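Local coordinates for oxysterol-binding protein homolog 3 (Saccharomyces cerevisiae, PDB 4IC4) that carries lipids between membranes through the cytosol in a hydrophobic pocket, a directional transport coupled to phosphoinositides, and helps to maintain intracellular sterol distribution, at residues L84-T89 with A155-W160; R114-P119 with G211-E216; I233-A238 with E246-S251; N306-I311 with D320-P325. One frame throughout, in Å; residues are numbered along the deposited sequence.

Interaction 1 of 4, residues L84-T89 with A155-W160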
loop_
_atom_site.group_PDB
_atom_site.type_symbol
_atom_site.label_atom_id
_atom_site.label_comp_id
_atom_site.label_asym_id
_atom_site.label_seq_id
_atom_site.Cartn_x
_atom_site.Cartn_y
_atom_site.Cartn_z
ATOM N N LEU A 84 -0.749 10.943 -11.450
ATOM C CA LEU A 84 -2.041 11.613 -11.318
ATOM C C LEU A 84 -1.893 12.825 -10.401
ATOM O O LEU A 84 -2.545 13.854 -10.600
ATOM C CB LEU A 84 -3.084 10.662 -10.724
ATOM C CG LEU A 84 -3.653 9.587 -11.655
ATOM C CD1 LEU A 84 -4.483 8.606 -10.851
ATOM C CD2 LEU A 84 -4.503 10.240 -12.739
ATOM N N LEU A 85 -1.044 12.696 -9.387
ATOM C CA LEU A 85 -0.816 13.799 -8.459
ATOM C C LEU A 85 -0.073 14.919 -9.169
ATOM O O LEU A 85 -0.385 16.101 -8.992
ATOM C CB LEU A 85 -0.013 13.322 -7.247
ATOM C CG LEU A 85 -0.706 12.238 -6.416
ATOM C CD1 LEU A 85 0.180 11.839 -5.246
ATOM C CD2 LEU A 85 -2.058 12.751 -5.931
ATOM N N THR A 86 0.909 14.544 -9.980
ATOM C CA THR A 86 1.679 15.525 -10.725
ATOM C C THR A 86 0.744 16.262 -11.684
ATOM O O THR A 86 0.801 17.486 -11.797
ATOM C CB THR A 86 2.819 14.842 -11.498
ATOM O OG1 THR A 86 3.684 14.183 -10.564
ATOM C CG2 THR A 86 3.620 15.872 -12.296
ATOM N N LYS A 87 -0.135 15.519 -12.353
ATOM C CA LYS A 87 -1.078 16.135 -13.284
ATOM C C LYS A 87 -2.034 17.053 -12.529
ATOM O O LYS A 87 -2.436 18.103 -13.036
ATOM C CB LYS A 87 -1.877 15.063 -14.029
ATOM C CG LYS A 87 -2.880 15.630 -15.023
ATOM C CD LYS A 87 -3.622 14.543 -15.793
ATOM C CE LYS A 87 -2.704 13.770 -16.727
ATOM N NZ LYS A 87 -1.702 12.954 -15.993
ATOM N N ALA A 88 -2.388 16.655 -11.312
ATOM C CA ALA A 88 -3.295 17.445 -10.491
ATOM C C ALA A 88 -2.738 18.843 -10.237
ATOM O O ALA A 88 -3.481 19.824 -10.279
ATOM C CB ALA A 88 -3.561 16.727 -9.163
ATOM N N THR A 89 -1.435 18.938 -9.984
ATOM C CA THR A 89 -0.804 20.231 -9.718
ATOM C C THR A 89 -0.743 21.112 -10.960
ATOM O O THR A 89 -0.351 22.275 -10.875
ATOM C CB THR A 89 0.649 20.080 -9.193
ATOM O OG1 THR A 89 1.487 19.549 -10.228
ATOM C CG2 THR A 89 0.690 19.165 -7.976
ATOM N N ALA A 155 6.270 10.347 0.988
ATOM C CA ALA A 155 6.584 10.347 -0.440
ATOM C C ALA A 155 6.802 11.788 -0.874
ATOM O O ALA A 155 6.038 12.672 -0.483
ATOM C CB ALA A 155 5.435 9.726 -1.232
ATOM N N GLU A 156 7.840 12.017 -1.676
ATOM C CA GLU A 156 8.165 13.362 -2.143
ATOM C C GLU A 156 8.428 13.443 -3.634
ATOM O O GLU A 156 9.097 12.581 -4.205
ATOM C CB GLU A 156 9.421 13.893 -1.460
ATOM C CG GLU A 156 9.506 13.709 0.022
ATOM C CD GLU A 156 10.861 14.137 0.539
ATOM O OE1 GLU A 156 11.096 15.360 0.652
ATOM O OE2 GLU A 156 11.698 13.250 0.809
ATOM N N HIS A 157 7.929 14.525 -4.224
ATOM C CA HIS A 157 8.078 14.849 -5.638
ATOM C C HIS A 157 8.416 16.338 -5.603
ATOM O O HIS A 157 8.219 16.993 -4.579
ATOM C CB HIS A 157 6.747 14.610 -6.359
ATOM C CG HIS A 157 6.780 14.888 -7.831
ATOM N ND1 HIS A 157 6.712 16.161 -8.354
ATOM C CD2 HIS A 157 6.823 14.047 -8.893
ATOM C CE1 HIS A 157 6.708 16.093 -9.674
ATOM N NE2 HIS A 157 6.773 14.822 -10.026
ATOM N N LEU A 158 8.938 16.874 -6.697
ATOM C CA LEU A 158 9.262 18.294 -6.725
ATOM C C LEU A 158 8.025 19.156 -6.481
ATOM O O LEU A 158 8.108 20.216 -5.851
ATOM C CB LEU A 158 9.867 18.676 -8.080
ATOM C CG LEU A 158 10.074 20.175 -8.327
ATOM C CD1 LEU A 158 11.164 20.693 -7.408
ATOM C CD2 LEU A 158 10.452 20.415 -9.779
ATOM N N ASP A 159 6.871 18.689 -6.951
ATOM C CA ASP A 159 5.645 19.474 -6.838
ATOM C C ASP A 159 4.603 19.044 -5.809
ATOM O O ASP A 159 3.566 19.691 -5.674
ATOM C CB ASP A 159 4.988 19.568 -8.217
ATOM C CG ASP A 159 5.955 20.034 -9.290
ATOM O OD1 ASP A 159 6.711 20.993 -9.028
ATOM O OD2 ASP A 159 5.960 19.443 -10.388
ATOM N N TRP A 160 4.866 17.963 -5.087
ATOM C CA TRP A 160 3.923 17.491 -4.078
ATOM C C TRP A 160 4.597 16.507 -3.148
ATOM O O TRP A 160 5.655 15.964 -3.451
ATOM C CB TRP A 160 2.704 16.804 -4.724
ATOM C CG TRP A 160 3.044 15.688 -5.693
ATOM C CD1 TRP A 160 3.095 15.778 -7.054
ATOM C CD2 TRP A 160 3.399 14.333 -5.369
ATOM N NE1 TRP A 160 3.458 14.567 -7.599
ATOM C CE2 TRP A 160 3.651 13.664 -6.588
ATOM C CE3 TRP A 160 3.529 13.621 -4.167
ATOM C CZ2 TRP A 160 4.030 12.316 -6.644
ATOM C CZ3 TRP A 160 3.908 12.275 -4.223
ATOM C CH2 TRP A 160 4.153 11.640 -5.455
HETATM O O HOH W 1 3.529 20.548 -11.587
#
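Trp160 stands with its indole between the helix side chain of Leu85 and that of His157, across the hairpin turn from it. Leu85 CB lies over one face, 3.7 Å from the centroid of the five-membered ring, a CH-pi contact. The opposite face is covered by His157 CB, so the flat indole is sandwiched between Leu85 and His157. At the edge, Trp160 NE1 donates to Thr86 OG1 over 3.0 Å. The bond is nearly straight (174°) and in the indole plane, which fixes the ring's rotation. Threonine suits the place because its hydroxyl, set opposite its own carbonyl carbon (chi1 -60°), takes the indole N-H and also sits over one imidazole face, Thr86 OG1 being 3.2 Å from His157 NE2; CG2 stays farther off. That imidazole is held in turn, since His157 ND1 accepts from Asp159 N at 2.9 Å. Thr89 OG1 donates to Thr86 O at 2.7 Å, and a water donates to this hydroxyl and, weakly, to Asp159 OD2. Were the indole replaced by an alanine, Thr86 OG1 would probably lose its donor and a gap open between Leu85 and His157. Helix 83-88 thus packs against the turn of the antiparallel hairpin 150-157/160-172 in the barrel of the OSBP-related domain.

Interaction 2 of 4, residues R114-P119 with G211-E216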
loop_
_atom_site.group_PDB
_atom_site.type_symbol
_atom_site.label_atom_id
_atom_site.label_comp_id
_atom_site.label_asym_id
_atom_site.label_seq_id
_atom_site.Cartn_x
_atom_site.Cartn_y
_atom_site.Cartn_z
ATOM N N ARG A 114 -4.949 -12.002 -6.632
ATOM C CA ARG A 114 -4.264 -11.178 -5.636
ATOM C C ARG A 114 -4.889 -11.269 -4.244
ATOM O O ARG A 114 -4.212 -11.045 -3.238
ATOM C CB ARG A 114 -4.244 -9.708 -6.096
ATOM C CG ARG A 114 -3.342 -8.784 -5.269
ATOM C CD ARG A 114 -1.866 -9.082 -5.519
ATOM N NE ARG A 114 -0.997 -8.461 -4.518
ATOM C CZ ARG A 114 -0.495 -7.229 -4.593
ATOM N NH1 ARG A 114 -0.753 -6.447 -5.631
ATOM N NH2 ARG A 114 0.277 -6.780 -3.611
ATOM N N THR A 115 -6.172 -11.609 -4.173
ATOM C CA THR A 115 -6.846 -11.697 -2.881
ATOM C C THR A 115 -6.635 -13.022 -2.138
ATOM O O THR A 115 -7.099 -13.176 -1.008
ATOM C CB THR A 115 -8.369 -11.466 -3.028
ATOM O OG1 THR A 115 -8.955 -12.570 -3.726
ATOM C CG2 THR A 115 -8.645 -10.177 -3.801
ATOM N N LEU A 116 -5.923 -13.958 -2.759
ATOM C CA LEU A 116 -5.678 -15.274 -2.161
ATOM C C LEU A 116 -4.624 -15.292 -1.053
ATOM O O LEU A 116 -4.719 -16.093 -0.121
ATOM C CB LEU A 116 -5.281 -16.274 -3.249
ATOM C CG LEU A 116 -6.346 -16.590 -4.303
ATOM C CD1 LEU A 116 -5.715 -17.347 -5.452
ATOM C CD2 LEU A 116 -7.463 -17.404 -3.671
ATOM N N ARG A 117 -3.621 -14.423 -1.155
ATOM C CA ARG A 117 -2.555 -14.359 -0.153
ATOM C C ARG A 117 -2.392 -12.952 0.414
ATOM O O ARG A 117 -2.974 -11.995 -0.098
ATOM C CB ARG A 117 -1.220 -14.809 -0.754
ATOM C CG ARG A 117 -1.116 -16.289 -1.098
ATOM C CD ARG A 117 -1.127 -16.477 -2.596
ATOM N NE ARG A 117 -0.671 -17.799 -3.010
ATOM C CZ ARG A 117 -0.664 -18.214 -4.272
ATOM N NH1 ARG A 117 -1.091 -17.407 -5.237
ATOM N NH2 ARG A 117 -0.231 -19.431 -4.571
ATOM N N LYS A 118 -1.590 -12.832 1.472
ATOM C CA LYS A 118 -1.342 -11.548 2.125
ATOM C C LYS A 118 0.158 -11.264 2.203
ATOM O O LYS A 118 0.974 -12.179 2.149
ATOM C CB LYS A 118 -1.917 -11.558 3.544
ATOM C CG LYS A 118 -1.162 -12.456 4.512
ATOM C CD LYS A 118 -1.791 -12.437 5.897
ATOM C CE LYS A 118 -1.005 -13.303 6.870
ATOM N NZ LYS A 118 0.403 -12.829 7.012
ATOM N N PRO A 119 0.540 -9.985 2.320
ATOM C CA PRO A 119 1.968 -9.660 2.405
ATOM C C PRO A 119 2.565 -10.104 3.736
ATOM O O PRO A 119 1.842 -10.369 4.695
ATOM C CB PRO A 119 1.989 -8.135 2.279
ATOM C CG PRO A 119 0.735 -7.826 1.511
ATOM C CD PRO A 119 -0.268 -8.769 2.132
ATOM N N GLY A 211 -15.736 -21.331 -3.312
ATOM C CA GLY A 211 -15.692 -20.535 -4.523
ATOM C C GLY A 211 -14.404 -19.749 -4.624
ATOM O O GLY A 211 -13.473 -19.965 -3.849
ATOM N N GLU A 212 -14.351 -18.832 -5.584
ATOM C CA GLU A 212 -13.168 -18.009 -5.788
ATOM C C GLU A 212 -13.246 -16.738 -4.948
ATOM O O GLU A 212 -14.126 -15.899 -5.145
ATOM C CB GLU A 212 -13.026 -17.655 -7.271
ATOM C CG GLU A 212 -11.762 -16.885 -7.611
ATOM C CD GLU A 212 -11.551 -16.742 -9.107
ATOM O OE1 GLU A 212 -11.437 -17.780 -9.795
ATOM O OE2 GLU A 212 -11.496 -15.594 -9.595
ATOM N N ARG A 213 -12.322 -16.613 -4.002
ATOM C CA ARG A 213 -12.266 -15.452 -3.125
ATOM C C ARG A 213 -12.013 -14.192 -3.942
ATOM O O ARG A 213 -11.383 -14.246 -4.995
ATOM C CB ARG A 213 -11.139 -15.627 -2.103
ATOM C CG ARG A 213 -11.350 -16.777 -1.133
ATOM C CD ARG A 213 -10.061 -17.144 -0.411
ATOM N NE ARG A 213 -9.412 -15.983 0.188
ATOM C CZ ARG A 213 -8.267 -16.033 0.862
ATOM N NH1 ARG A 213 -7.642 -17.193 1.029
ATOM N NH2 ARG A 213 -7.740 -14.922 1.363
ATOM N N TYR A 214 -12.515 -13.063 -3.455
ATOM C CA TYR A 214 -12.316 -11.786 -4.134
ATOM C C TYR A 214 -12.580 -10.624 -3.186
ATOM O O TYR A 214 -13.155 -10.797 -2.112
ATOM C CB TYR A 214 -13.221 -11.680 -5.371
ATOM C CG TYR A 214 -14.700 -11.552 -5.084
ATOM C CD1 TYR A 214 -15.274 -10.314 -4.794
ATOM C CD2 TYR A 214 -15.530 -12.672 -5.110
ATOM C CE1 TYR A 214 -16.639 -10.196 -4.539
ATOM C CE2 TYR A 214 -16.894 -12.564 -4.854
ATOM C CZ TYR A 214 -17.442 -11.327 -4.570
ATOM O OH TYR A 214 -18.790 -11.225 -4.315
ATOM N N MET A 215 -12.143 -9.437 -3.588
ATOM C CA MET A 215 -12.330 -8.241 -2.782
ATOM C C MET A 215 -13.062 -7.165 -3.560
ATOM O O MET A 215 -12.974 -7.098 -4.785
ATOM C CB MET A 215 -10.980 -7.691 -2.326
ATOM C CG MET A 215 -10.328 -8.492 -1.227
ATOM S SD MET A 215 -8.663 -7.908 -0.865
ATOM C CE MET A 215 -8.997 -6.245 -0.283
ATOM N N GLU A 216 -13.784 -6.321 -2.836
ATOM C CA GLU A 216 -14.512 -5.225 -3.459
ATOM C C GLU A 216 -14.686 -4.099 -2.446
ATOM O O GLU A 216 -14.827 -4.340 -1.244
ATOM C CB GLU A 216 -15.884 -5.703 -3.955
ATOM C CG GLU A 216 -16.900 -5.974 -2.856
ATOM C CD GLU A 216 -18.224 -6.500 -3.390
ATOM O OE1 GLU A 216 -19.222 -6.460 -2.640
ATOM O OE2 GLU A 216 -18.265 -6.964 -4.551
#
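The connection into strand 118-120 of the OSBP-related domain packs here on the start of barrel strand 214-225, Thr115 and Leu116 meeting Arg213 and Met215. Thr115, in a 3-10 segment, serves both chemistries: its methyl CG2 lies 3.5 Å from Met215 CG and 3.7 Å from Met215 SD, while its hydroxyl bonds back to Lys112 O. The flexible methionine bends at chi3 (63°) and slides past the methyl in the opposite sense. Arg213 reaches across Leu116: its CD sits 4.2 Å from Leu116 CD2, and a bend at chi3 (51°) spreads one guanidinium face above Leu116 CA. Arg213 NH2 comes within 3.0 Å of Thr115 O, but at an angle too poor for a hydrogen bond; attraction between cation and carbonyl may still favour the pose. With a leucine in place of Arg213, Thr115 O is likely to lose its nearby positive charge, and the Leu116 backbone its flat cover. The contact packs a connecting segment against a strand of the domain's barrel, just before Lys118, which binds phosphatidylinositol 4-phosphate.

Interaction 3 of 4, residues I233-A238 with E246-S251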
loop_
_atom_site.group_PDB
_atom_site.type_symbol
_atom_site.label_atom_id
_atom_site.label_comp_id
_atom_site.label_asym_id
_atom_site.label_seq_id
_atom_site.Cartn_x
_atom_site.Cartn_y
_atom_site.Cartn_z
ATOM N N ILE A 233 -17.075 9.857 -3.161
ATOM C CA ILE A 233 -16.972 8.636 -3.953
ATOM C C ILE A 233 -17.894 7.564 -3.394
ATOM O O ILE A 233 -17.779 7.189 -2.230
ATOM C CB ILE A 233 -15.526 8.075 -3.950
ATOM C CG1 ILE A 233 -14.555 9.101 -4.536
ATOM C CG2 ILE A 233 -15.462 6.795 -4.762
ATOM C CD1 ILE A 233 -14.176 10.215 -3.587
ATOM N N LEU A 234 -18.810 7.080 -4.226
ATOM C CA LEU A 234 -19.740 6.040 -3.805
ATOM C C LEU A 234 -19.584 4.802 -4.675
ATOM O O LEU A 234 -19.646 4.880 -5.901
ATOM C CB LEU A 234 -21.186 6.547 -3.876
ATOM C CG LEU A 234 -21.715 7.069 -5.213
ATOM C CD1 LEU A 234 -23.226 7.222 -5.133
ATOM C CD2 LEU A 234 -21.061 8.399 -5.551
ATOM N N PHE A 235 -19.376 3.658 -4.035
ATOM C CA PHE A 235 -19.205 2.404 -4.753
ATOM C C PHE A 235 -20.539 1.689 -4.939
ATOM O O PHE A 235 -21.401 1.730 -4.060
ATOM C CB PHE A 235 -18.225 1.510 -3.992
ATOM C CG PHE A 235 -16.852 2.105 -3.863
ATOM C CD1 PHE A 235 -15.975 2.102 -4.943
ATOM C CD2 PHE A 235 -16.455 2.712 -2.679
ATOM C CE1 PHE A 235 -14.720 2.698 -4.844
ATOM C CE2 PHE A 235 -15.203 3.311 -2.573
ATOM C CZ PHE A 235 -14.337 3.302 -3.656
ATOM N N ASP A 236 -20.703 1.039 -6.087
ATOM C CA ASP A 236 -21.936 0.313 -6.385
ATOM C C ASP A 236 -22.176 -0.778 -5.352
ATOM O O ASP A 236 -21.236 -1.422 -4.889
ATOM C CB ASP A 236 -21.863 -0.331 -7.770
ATOM C CG ASP A 236 -21.876 0.684 -8.894
ATOM O OD1 ASP A 236 -22.048 1.889 -8.617
ATOM O OD2 ASP A 236 -21.719 0.268 -10.063
ATOM N N LYS A 237 -23.437 -0.994 -4.993
ATOM C CA LYS A 237 -23.749 -2.031 -4.020
ATOM C C LYS A 237 -23.961 -3.370 -4.713
ATOM O O LYS A 237 -24.683 -3.463 -5.704
ATOM C CB LYS A 237 -24.997 -1.670 -3.212
ATOM C CG LYS A 237 -25.304 -2.692 -2.124
ATOM C CD LYS A 237 -26.475 -2.278 -1.252
ATOM C CE LYS A 237 -26.759 -3.337 -0.196
ATOM N NZ LYS A 237 -25.591 -3.567 0.699
ATOM N N ALA A 238 -23.321 -4.406 -4.182
ATOM C CA ALA A 238 -23.432 -5.748 -4.736
ATOM C C ALA A 238 -23.178 -6.767 -3.633
ATOM O O ALA A 238 -22.140 -6.728 -2.972
ATOM C CB ALA A 238 -22.426 -5.932 -5.863
ATOM N N GLU A 246 -17.755 -3.445 -9.148
ATOM C CA GLU A 246 -16.614 -2.796 -9.783
ATOM C C GLU A 246 -16.833 -1.333 -10.146
ATOM O O GLU A 246 -15.872 -0.584 -10.330
ATOM C CB GLU A 246 -16.208 -3.587 -11.028
ATOM C CG GLU A 246 -15.665 -4.966 -10.697
ATOM C CD GLU A 246 -15.336 -5.787 -11.926
ATOM O OE1 GLU A 246 -14.982 -5.193 -12.966
ATOM O OE2 GLU A 246 -15.417 -7.030 -11.843
ATOM N N GLY A 247 -18.094 -0.919 -10.238
ATOM C CA GLY A 247 -18.383 0.458 -10.596
ATOM C C GLY A 247 -18.477 1.428 -9.434
ATOM O O GLY A 247 -18.666 1.032 -8.283
ATOM N N PHE A 248 -18.338 2.712 -9.737
ATOM C CA PHE A 248 -18.424 3.741 -8.712
ATOM C C PHE A 248 -18.676 5.095 -9.356
ATOM O O PHE A 248 -18.441 5.280 -10.550
ATOM C CB PHE A 248 -17.134 3.775 -7.886
ATOM C CG PHE A 248 -15.932 4.249 -8.652
ATOM C CD1 PHE A 248 -15.659 5.606 -8.778
ATOM C CD2 PHE A 248 -15.080 3.334 -9.259
ATOM C CE1 PHE A 248 -14.550 6.044 -9.500
ATOM C CE2 PHE A 248 -13.974 3.759 -9.980
ATOM C CZ PHE A 248 -13.706 5.117 -10.102
ATOM N N LYS A 249 -19.168 6.033 -8.556
ATOM C CA LYS A 249 -19.465 7.378 -9.025
ATOM C C LYS A 249 -18.758 8.375 -8.121
ATOM O O LYS A 249 -18.549 8.114 -6.936
ATOM C CB LYS A 249 -20.975 7.635 -8.981
ATOM C CG LYS A 249 -21.804 6.737 -9.888
ATOM C CD LYS A 249 -21.531 7.017 -11.357
ATOM C CE LYS A 249 -22.500 6.252 -12.250
ATOM N NZ LYS A 249 -22.284 6.542 -13.693
ATOM N N VAL A 250 -18.374 9.511 -8.687
ATOM C CA VAL A 250 -17.701 10.550 -7.924
ATOM C C VAL A 250 -18.427 11.870 -8.131
ATOM O O VAL A 250 -18.662 12.286 -9.266
ATOM C CB VAL A 250 -16.236 10.730 -8.371
ATOM C CG1 VAL A 250 -15.536 11.750 -7.481
ATOM C CG2 VAL A 250 -15.510 9.393 -8.329
ATOM N N SER A 251 -18.789 12.517 -7.031
ATOM C CA SER A 251 -19.473 13.801 -7.094
ATOM C C SER A 251 -18.532 14.867 -6.551
ATOM O O SER A 251 -18.159 14.836 -5.374
ATOM C CB SER A 251 -20.757 13.761 -6.261
ATOM O OG SER A 251 -21.644 12.767 -6.743
HETATM O O HOH W 2 -20.594 -2.385 -10.490
#
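Leu234 and Lys249 face each other as a hydrogen-bonded antiparallel pair. Lys249 N donates to Leu234 O at 2.9 Å, and Leu234 N donates in return to Lys249 O, whose position is less certain. Farther along, Asp236 N reaches Gly247 O at 3.0 Å. CA-H...O contacts supplement these, one running from Phe248 CA to Leu234 O. The short strand axes run at 160° to each other in the beta hairpin formed by strands 230-235 and 247-253, part of the domain's barrel wall. Apolar packing gathers on the face carrying the non-hydrogen-bonded pairs. Ile233 CG1 lies 3.9 Å from Val250 CG2, and Phe235 CD1 lies 3.6 Å from Phe248 CB. The two phenylalanines point the same way; Ile233 CG2 lies over one face of the Phe235 ring, toward its rim, and Val250 CG2 sits at the edge of Phe248. Ile103 of helix 94-104 packs on Ile233, Phe248 and Val250, an apolar environment that suits branched and aromatic side chains. On the other face Lys249 forms a salt bridge with Glu276. At the loop end of the hairpin a water donates to Asp236 OD2 and accepts from Gly247 N, at 2.9 Å each. Glycine suits that spot, because a CB would strike Asp236 OD2.

Interaction 4 of 4, residues N306-I311 with D320-P325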
loop_
_atom_site.group_PDB
_atom_site.type_symbol
_atom_site.label_atom_id
_atom_site.label_comp_id
_atom_site.label_asym_id
_atom_site.label_seq_id
_atom_site.Cartn_x
_atom_site.Cartn_y
_atom_site.Cartn_z
ATOM N N ASN A 306 10.138 -5.567 -4.976
ATOM C CA ASN A 306 11.202 -6.282 -4.283
ATOM C C ASN A 306 12.478 -6.487 -5.083
ATOM O O ASN A 306 13.324 -7.294 -4.695
ATOM C CB ASN A 306 10.686 -7.644 -3.803
ATOM C CG ASN A 306 11.417 -8.147 -2.570
ATOM O OD1 ASN A 306 11.690 -9.345 -2.435
ATOM N ND2 ASN A 306 11.724 -7.237 -1.654
ATOM N N GLU A 307 12.633 -5.760 -6.183
ATOM C CA GLU A 307 13.844 -5.898 -6.985
ATOM C C GLU A 307 14.938 -4.931 -6.551
ATOM O O GLU A 307 14.673 -3.775 -6.212
ATOM C CB GLU A 307 13.550 -5.665 -8.472
ATOM C CG GLU A 307 14.812 -5.736 -9.341
ATOM C CD GLU A 307 14.554 -5.528 -10.824
ATOM O OE1 GLU A 307 13.635 -4.768 -11.184
ATOM O OE2 GLU A 307 15.297 -6.119 -11.636
ATOM N N ILE A 308 16.173 -5.424 -6.552
ATOM C CA ILE A 308 17.326 -4.604 -6.220
ATOM C C ILE A 308 17.962 -4.240 -7.559
ATOM O O ILE A 308 18.429 -5.117 -8.289
ATOM C CB ILE A 308 18.353 -5.380 -5.360
ATOM C CG1 ILE A 308 17.752 -5.698 -3.990
ATOM C CG2 ILE A 308 19.626 -4.557 -5.198
ATOM C CD1 ILE A 308 18.650 -6.543 -3.111
ATOM N N THR A 309 17.945 -2.955 -7.897
ATOM C CA THR A 309 18.536 -2.487 -9.145
ATOM C C THR A 309 19.752 -1.638 -8.801
ATOM O O THR A 309 20.133 -1.534 -7.634
ATOM C CB THR A 309 17.559 -1.602 -9.950
ATOM O OG1 THR A 309 17.340 -0.375 -9.245
ATOM C CG2 THR A 309 16.227 -2.317 -10.164
ATOM N N GLU A 310 20.353 -1.020 -9.812
ATOM C CA GLU A 310 21.516 -0.167 -9.596
ATOM C C GLU A 310 21.162 1.012 -8.686
ATOM O O GLU A 310 22.038 1.660 -8.120
ATOM C CB GLU A 310 22.032 0.355 -10.939
ATOM C CG GLU A 310 21.002 1.161 -11.709
ATOM C CD GLU A 310 21.423 1.446 -13.133
ATOM O OE1 GLU A 310 22.408 2.191 -13.330
ATOM O OE2 GLU A 310 20.765 0.919 -14.055
ATOM N N ILE A 311 19.872 1.297 -8.551
ATOM C CA ILE A 311 19.451 2.399 -7.698
ATOM C C ILE A 311 19.682 2.046 -6.234
ATOM O O ILE A 311 20.168 2.864 -5.455
ATOM C CB ILE A 311 17.952 2.717 -7.889
ATOM C CG1 ILE A 311 17.711 3.272 -9.293
ATOM C CG2 ILE A 311 17.490 3.716 -6.827
ATOM C CD1 ILE A 311 16.260 3.540 -9.596
ATOM N N ASP A 320 15.967 -2.715 4.946
ATOM C CA ASP A 320 15.028 -2.687 3.825
ATOM C C ASP A 320 14.355 -4.032 3.555
ATOM O O ASP A 320 14.984 -5.089 3.662
ATOM C CB ASP A 320 15.742 -2.206 2.562
ATOM C CG ASP A 320 14.777 -1.766 1.473
ATOM O OD1 ASP A 320 14.299 -0.611 1.516
ATOM O OD2 ASP A 320 14.491 -2.577 0.569
ATOM N N SER A 321 13.074 -3.994 3.195
ATOM C CA SER A 321 12.329 -5.220 2.904
ATOM C C SER A 321 12.996 -6.061 1.815
ATOM O O SER A 321 12.848 -7.283 1.796
ATOM C CB SER A 321 10.899 -4.892 2.467
ATOM O OG SER A 321 10.160 -4.275 3.507
ATOM N N ARG A 322 13.720 -5.416 0.908
ATOM C CA ARG A 322 14.395 -6.148 -0.165
ATOM C C ARG A 322 15.499 -7.054 0.369
ATOM O O ARG A 322 15.983 -7.929 -0.348
ATOM C CB ARG A 322 15.020 -5.187 -1.174
ATOM C CG ARG A 322 14.041 -4.293 -1.912
ATOM C CD ARG A 322 14.792 -3.411 -2.888
ATOM N NE ARG A 322 13.926 -2.454 -3.572
ATOM C CZ ARG A 322 13.477 -1.326 -3.034
ATOM N NH1 ARG A 322 13.804 -0.996 -1.791
ATOM N NH2 ARG A 322 12.708 -0.514 -3.751
ATOM N N LEU A 323 15.899 -6.840 1.619
ATOM C CA LEU A 323 16.964 -7.638 2.208
ATOM C C LEU A 323 16.451 -8.775 3.089
ATOM O O LEU A 323 17.242 -9.536 3.652
ATOM C CB LEU A 323 17.918 -6.730 2.996
ATOM C CG LEU A 323 18.550 -5.606 2.163
ATOM C CD1 LEU A 323 19.496 -4.781 3.028
ATOM C CD2 LEU A 323 19.287 -6.198 0.965
ATOM N N ARG A 324 15.133 -8.904 3.211
ATOM C CA ARG A 324 14.574 -9.979 4.027
ATOM C C ARG A 324 14.780 -11.328 3.355
ATOM O O ARG A 324 14.381 -11.538 2.207
ATOM C CB ARG A 324 13.087 -9.745 4.303
ATOM C CG ARG A 324 12.877 -8.772 5.444
ATOM C CD ARG A 324 11.447 -8.701 5.916
ATOM N NE ARG A 324 10.896 -9.986 6.338
ATOM C CZ ARG A 324 9.798 -10.094 7.079
ATOM N NH1 ARG A 324 9.165 -8.998 7.478
ATOM N NH2 ARG A 324 9.310 -11.284 7.399
ATOM N N PRO A 325 15.400 -12.268 4.075
ATOM C CA PRO A 325 15.665 -13.603 3.532
ATOM C C PRO A 325 14.457 -14.493 3.310
ATOM O O PRO A 325 14.448 -15.302 2.377
ATOM C CB PRO A 325 16.647 -14.196 4.540
ATOM C CG PRO A 325 16.231 -13.569 5.818
ATOM C CD PRO A 325 15.982 -12.124 5.420
#
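Arg322 contributes the largest share of this contact, running as an extended chain past Asn306 and Ile308. With chi2 at -179° and chi3 at -176° the chain is straight from CG to NE, and NE therefore arrives beside the Glu307 carbonyl. Arg322 NE donates to Glu307 O over 3.0 Å, a weak bond because the angle at the hydrogen is only 133°, although the oxygen lies near the guanidinium plane. Ile308 crosses the aliphatic part of the arginine, its CG1 3.9 Å from Arg322 CD. The far end of Ile308 passes at about a right angle to Leu323, with CD1 4.1 Å from Leu323 CD2; a long branched side chain can touch both. The side chain of Asn306 lies against Arg322. The charged end is engaged within its own segment: Arg322 NH1 makes a 2.9 Å salt bridge to Asp320 OD2. Arg322 N meets the same oxygen at 3.0 Å, from the opposite face of the carboxylate, and completes an Asx turn. Arg322 NH2 bonds to Glu129 O of strand 127-132. A buried arginine so surrounded probably has its charge balanced by Asp320, while its N-H groups tie two parts of one loop to the barrel edge.

In the fold
From the N terminus, residues 84-89 and then 114-119 come first, before either has met its partner. Residues 155-160 close interaction 1, bringing the turn of one barrel hairpin to helix 83-88; residues 211-216 then close interaction 2, bringing the connection before strand 118-120 to the start of strand 214-225. The two therefore cross, and they lie on opposite sides of the chain's centre. Interaction 3 follows in series and closes only a short hairpin loop; its strand 230-235 is the sheet neighbour of strand 214-225, and Glu216 touches Ala238 there. Interaction 4, also local, joins the two ends of the 306-325 connection between helices 300-305 and 325-331, next to strand 127-132.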